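Local structure of exocyst complex component EXO70 (Saccharomyces cerevisiae, 2B1E) at residues L383-M392 and K406-I417. The protein serves as a subunit of the exocyst, the complex that tethers secretory vesicles to sites of exocytosis, and takes part in assembling it. Numbering follows the deposited sequence.
Sequences LERKAQIALM and KNKHKQRIGFFI
I413 packs as a knob into a hole formed by E384, A387, Q388 and L391, joining the end of helix 364-391 to the start of helix 410-429 in the elongated helical rod of Exo70. Segments 383-391 and 410-417 run roughly antiparallel (145°), their axes 10.1 Å apart at closest. The beta-branched I413 fills the hole: with CG1 anti to the carbonyl carbon (chi1 -68°), CG1 lies against L391 CD1, CD1 touches Q388 CG at 3.7 Å, the two side chains crossing at about a right angle, and CG2 meets E384 CG at 3.5 Å. With only a methyl, A387 lets its CA come within 6.6 Å of I413 CA and leaves room for the F416 ring. I417 CD1 reaches L383 CB at 3.8 Å. Toward the helix ends, L391 lays CB over one face of the H409 ring, 3.9 Å from its centroid, while M392 brings SD to the ring's edge. Before helix 410-429, N407 OD1 accepts from H409 N at 3.0 Å, an Asx turn. Buried E384 is well satisfied: Q388 NE2 gives a bent bond (131°) to E384 OE2 at 2.7 Å, with OE2 in the amide plane but met on its anti side, out of the carboxylate plane, and Y452, Y455 and the A400 N-H add further bonds. Replacing Q388 with a leucine would probably leave E384 OE2 with Y455 but no amide donor, and the D398 N-H, taken up by Q388 OE1, without its mate. Across the interface the grip is thus apolar, while buried E384 and Q388 tie helix 364-391 to the connecting loop and helix 440-473.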
loop_
_atom_site.group_PDB
_atom_site.type_symbol
_atom_site.label_atom_id
_atom_site.label_comp_id
_atom_site.label_asym_id
_atom_site.label_seq_id
_atom_site.Cartn_x
_atom_site.Cartn_y
_atom_site.Cartn_z
ATOM N N LEU A 383 -7.809 24.292 9.235
ATOM C CA LEU A 383 -7.401 25.000 10.438
ATOM C C LEU A 383 -7.816 26.460 10.251
ATOM O O LEU A 383 -8.202 27.127 11.209
ATOM C CB LEU A 383 -5.892 24.933 10.647
ATOM C CG LEU A 383 -5.330 23.655 11.262
ATOM C CD1 LEU A 383 -3.819 23.741 11.321
ATOM C CD2 LEU A 383 -5.925 23.448 12.657
ATOM N N GLU A 384 -7.731 26.959 9.019
ATOM C CA GLU A 384 -8.114 28.346 8.744
ATOM C C GLU A 384 -9.614 28.529 8.937
ATOM O O GLU A 384 -10.061 29.504 9.557
ATOM C CB GLU A 384 -7.769 28.771 7.309
ATOM C CG GLU A 384 -7.734 30.295 7.186
ATOM C CD GLU A 384 -7.946 30.827 5.778
ATOM O OE1 GLU A 384 -7.428 30.235 4.800
ATOM O OE2 GLU A 384 -8.629 31.862 5.661
ATOM N N ARG A 385 -10.389 27.608 8.372
ATOM C CA ARG A 385 -11.840 27.655 8.492
ATOM C C ARG A 385 -12.246 27.695 9.965
ATOM O O ARG A 385 -13.069 28.515 10.371
ATOM C CB ARG A 385 -12.473 26.435 7.809
ATOM C CG ARG A 385 -13.979 26.330 8.019
ATOM C CD ARG A 385 -14.605 25.219 7.189
ATOM N NE ARG A 385 -14.617 25.529 5.759
ATOM C CZ ARG A 385 -13.662 25.186 4.897
ATOM N NH1 ARG A 385 -12.596 24.508 5.307
ATOM N NH2 ARG A 385 -13.771 25.523 3.619
ATOM N N LYS A 386 -11.659 26.814 10.763
ATOM C CA LYS A 386 -11.965 26.771 12.182
ATOM C C LYS A 386 -11.570 28.068 12.877
ATOM O O LYS A 386 -12.293 28.567 13.735
ATOM C CB LYS A 386 -11.251 25.605 12.852
ATOM C CG LYS A 386 -11.498 25.577 14.350
ATOM C CD LYS A 386 -10.727 24.497 15.029
ATOM C CE LYS A 386 -9.263 24.840 15.178
ATOM N NZ LYS A 386 -8.595 23.759 15.946
ATOM N N ALA A 387 -10.426 28.619 12.499
ATOM C CA ALA A 387 -9.964 29.862 13.095
ATOM C C ALA A 387 -10.938 30.997 12.774
ATOM O O ALA A 387 -11.255 31.805 13.640
ATOM C CB ALA A 387 -8.572 30.204 12.586
ATOM N N GLN A 388 -11.413 31.054 11.532
ATOM C CA GLN A 388 -12.354 32.102 11.147
ATOM C C GLN A 388 -13.666 32.002 11.936
ATOM O O GLN A 388 -14.222 33.012 12.373
ATOM C CB GLN A 388 -12.625 32.052 9.636
ATOM C CG GLN A 388 -11.526 32.738 8.819
ATOM C CD GLN A 388 -11.929 33.007 7.380
ATOM O OE1 GLN A 388 -13.033 33.469 7.114
ATOM N NE2 GLN A 388 -11.023 32.736 6.450
ATOM N N ILE A 389 -14.153 30.781 12.112
ATOM C CA ILE A 389 -15.390 30.541 12.855
ATOM C C ILE A 389 -15.183 30.883 14.333
ATOM O O ILE A 389 -16.102 31.331 15.020
ATOM C CB ILE A 389 -15.814 29.059 12.740
ATOM C CG1 ILE A 389 -16.200 28.745 11.289
ATOM C CG2 ILE A 389 -16.964 28.761 13.682
ATOM C CD1 ILE A 389 -16.521 27.293 11.040
ATOM N N ALA A 390 -13.968 30.660 14.814
ATOM C CA ALA A 390 -13.630 30.943 16.203
ATOM C C ALA A 390 -13.548 32.445 16.479
ATOM O O ALA A 390 -14.001 32.903 17.523
ATOM C CB ALA A 390 -12.302 30.278 16.556
ATOM N N LEU A 391 -12.978 33.208 15.546
ATOM C CA LEU A 391 -12.830 34.650 15.731
ATOM C C LEU A 391 -14.016 35.469 15.239
ATOM O O LEU A 391 -14.218 36.592 15.695
ATOM C CB LEU A 391 -11.564 35.156 15.038
ATOM C CG LEU A 391 -10.233 34.584 15.525
ATOM C CD1 LEU A 391 -9.126 35.057 14.612
ATOM C CD2 LEU A 391 -9.974 34.996 16.961
ATOM N N MET A 392 -14.776 34.914 14.297
ATOM C CA MET A 392 -15.958 35.587 13.741
ATOM C C MET A 392 -17.073 34.544 13.623
ATOM O O MET A 392 -17.394 34.070 12.535
ATOM C CB MET A 392 -15.635 36.178 12.359
ATOM C CG MET A 392 -14.514 37.221 12.376
ATOM S SD MET A 392 -14.030 37.783 10.722
ATOM C CE MET A 392 -14.852 39.353 10.659
ATOM N N LYS A 406 -13.789 41.303 4.653
ATOM C CA LYS A 406 -14.669 40.738 5.679
ATOM C C LYS A 406 -13.857 40.033 6.758
ATOM O O LYS A 406 -14.278 39.934 7.901
ATOM C CB LYS A 406 -15.625 39.721 5.053
ATOM C CG LYS A 406 -16.949 40.289 4.589
ATOM C CD LYS A 406 -17.897 40.461 5.765
ATOM C CE LYS A 406 -19.328 40.704 5.301
ATOM N NZ LYS A 406 -20.267 40.676 6.461
ATOM N N ASN A 407 -12.697 39.513 6.385
ATOM C CA ASN A 407 -11.857 38.839 7.363
ATOM C C ASN A 407 -11.042 39.902 8.093
ATOM O O ASN A 407 -10.053 40.408 7.554
ATOM C CB ASN A 407 -10.927 37.853 6.668
ATOM C CG ASN A 407 -10.182 36.978 7.649
ATOM O OD1 ASN A 407 -10.162 37.254 8.852
ATOM N ND2 ASN A 407 -9.559 35.921 7.143
ATOM N N LYS A 408 -11.445 40.236 9.318
ATOM C CA LYS A 408 -10.747 41.264 10.087
ATOM C C LYS A 408 -9.567 40.720 10.895
ATOM O O LYS A 408 -8.884 41.480 11.573
ATOM C CB LYS A 408 -11.711 41.962 11.061
ATOM C CG LYS A 408 -13.062 42.400 10.469
ATOM C CD LYS A 408 -12.916 43.448 9.383
ATOM C CE LYS A 408 -14.292 43.828 8.797
ATOM N NZ LYS A 408 -14.153 44.677 7.583
ATOM N N HIS A 409 -9.321 39.417 10.818
ATOM C CA HIS A 409 -8.250 38.804 11.601
ATOM C C HIS A 409 -7.178 38.107 10.767
ATOM O O HIS A 409 -6.590 37.123 11.213
ATOM C CB HIS A 409 -8.878 37.785 12.557
ATOM C CG HIS A 409 -10.011 38.345 13.358
ATOM N ND1 HIS A 409 -9.818 39.018 14.543
ATOM C CD2 HIS A 409 -11.343 38.394 13.108
ATOM C CE1 HIS A 409 -10.980 39.466 14.987
ATOM N NE2 HIS A 409 -11.921 39.100 14.136
ATOM N N LYS A 410 -6.907 38.619 9.575
ATOM C CA LYS A 410 -5.935 37.967 8.708
ATOM C C LYS A 410 -4.528 37.877 9.277
ATOM O O LYS A 410 -3.837 36.879 9.068
ATOM C CB LYS A 410 -5.935 38.641 7.330
ATOM C CG LYS A 410 -7.285 38.498 6.626
ATOM C CD LYS A 410 -7.262 38.931 5.166
ATOM C CE LYS A 410 -7.207 40.440 5.037
ATOM N NZ LYS A 410 -8.313 41.068 5.792
ATOM N N GLN A 411 -4.104 38.895 10.016
ATOM C CA GLN A 411 -2.761 38.870 10.579
ATOM C C GLN A 411 -2.584 37.695 11.535
ATOM O O GLN A 411 -1.633 36.928 11.402
ATOM C CB GLN A 411 -2.447 40.191 11.299
ATOM C CG GLN A 411 -1.040 40.219 11.916
ATOM C CD GLN A 411 -0.649 41.603 12.400
ATOM O OE1 GLN A 411 -1.370 42.230 13.176
ATOM N NE2 GLN A 411 0.496 42.085 11.942
ATOM N N ARG A 412 -3.511 37.548 12.482
ATOM C CA ARG A 412 -3.451 36.458 13.459
ATOM C C ARG A 412 -3.676 35.081 12.837
ATOM O O ARG A 412 -2.978 34.122 13.180
ATOM C CB ARG A 412 -4.481 36.671 14.578
ATOM C CG ARG A 412 -4.494 35.514 15.573
ATOM C CD ARG A 412 -5.509 35.644 16.704
ATOM N NE ARG A 412 -5.418 34.464 17.567
ATOM C CZ ARG A 412 -6.157 34.249 18.650
ATOM N NH1 ARG A 412 -7.069 35.136 19.033
ATOM N NH2 ARG A 412 -5.982 33.140 19.354
ATOM N N ILE A 413 -4.666 34.975 11.950
ATOM C CA ILE A 413 -4.946 33.709 11.294
ATOM C C ILE A 413 -3.737 33.332 10.436
ATOM O O ILE A 413 -3.320 32.168 10.407
ATOM C CB ILE A 413 -6.224 33.800 10.423
ATOM C CG1 ILE A 413 -7.451 33.956 11.330
ATOM C CG2 ILE A 413 -6.341 32.559 9.535
ATOM C CD1 ILE A 413 -8.738 34.428 10.600
ATOM N N GLY A 414 -3.155 34.319 9.762
ATOM C CA GLY A 414 -1.982 34.039 8.947
ATOM C C GLY A 414 -0.852 33.467 9.789
ATOM O O GLY A 414 -0.192 32.496 9.406
ATOM N N PHE A 415 -0.633 34.074 10.950
ATOM C CA PHE A 415 0.414 33.640 11.875
ATOM C C PHE A 415 0.124 32.218 12.367
ATOM O O PHE A 415 1.001 31.347 12.361
ATOM C CB PHE A 415 0.475 34.610 13.061
ATOM C CG PHE A 415 1.463 34.209 14.128
ATOM C CD1 PHE A 415 2.833 34.349 13.916
ATOM C CD2 PHE A 415 1.021 33.681 15.339
ATOM C CE1 PHE A 415 3.758 33.966 14.899
ATOM C CE2 PHE A 415 1.938 33.295 16.334
ATOM C CZ PHE A 415 3.310 33.439 16.109
ATOM N N PHE A 416 -1.109 31.991 12.808
ATOM C CA PHE A 416 -1.530 30.678 13.293
ATOM C C PHE A 416 -1.256 29.580 12.255
ATOM O O PHE A 416 -0.639 28.558 12.573
ATOM C CB PHE A 416 -3.020 30.743 13.673
ATOM C CG PHE A 416 -3.637 29.418 14.042
ATOM C CD1 PHE A 416 -3.074 28.608 15.036
ATOM C CD2 PHE A 416 -4.808 29.000 13.422
ATOM C CE1 PHE A 416 -3.674 27.402 15.402
ATOM C CE2 PHE A 416 -5.427 27.791 13.778
ATOM C CZ PHE A 416 -4.860 26.989 14.770
ATOM N N ILE A 417 -1.674 29.788 11.008
ATOM C CA ILE A 417 -1.449 28.771 9.982
ATOM C C ILE A 417 0.051 28.551 9.738
ATOM O O ILE A 417 0.511 27.410 9.605
ATOM C CB ILE A 417 -2.132 29.148 8.638
ATOM C CG1 ILE A 417 -3.633 29.382 8.855
ATOM C CG2 ILE A 417 -1.937 28.017 7.617
ATOM C CD1 ILE A 417 -4.366 28.195 9.522
#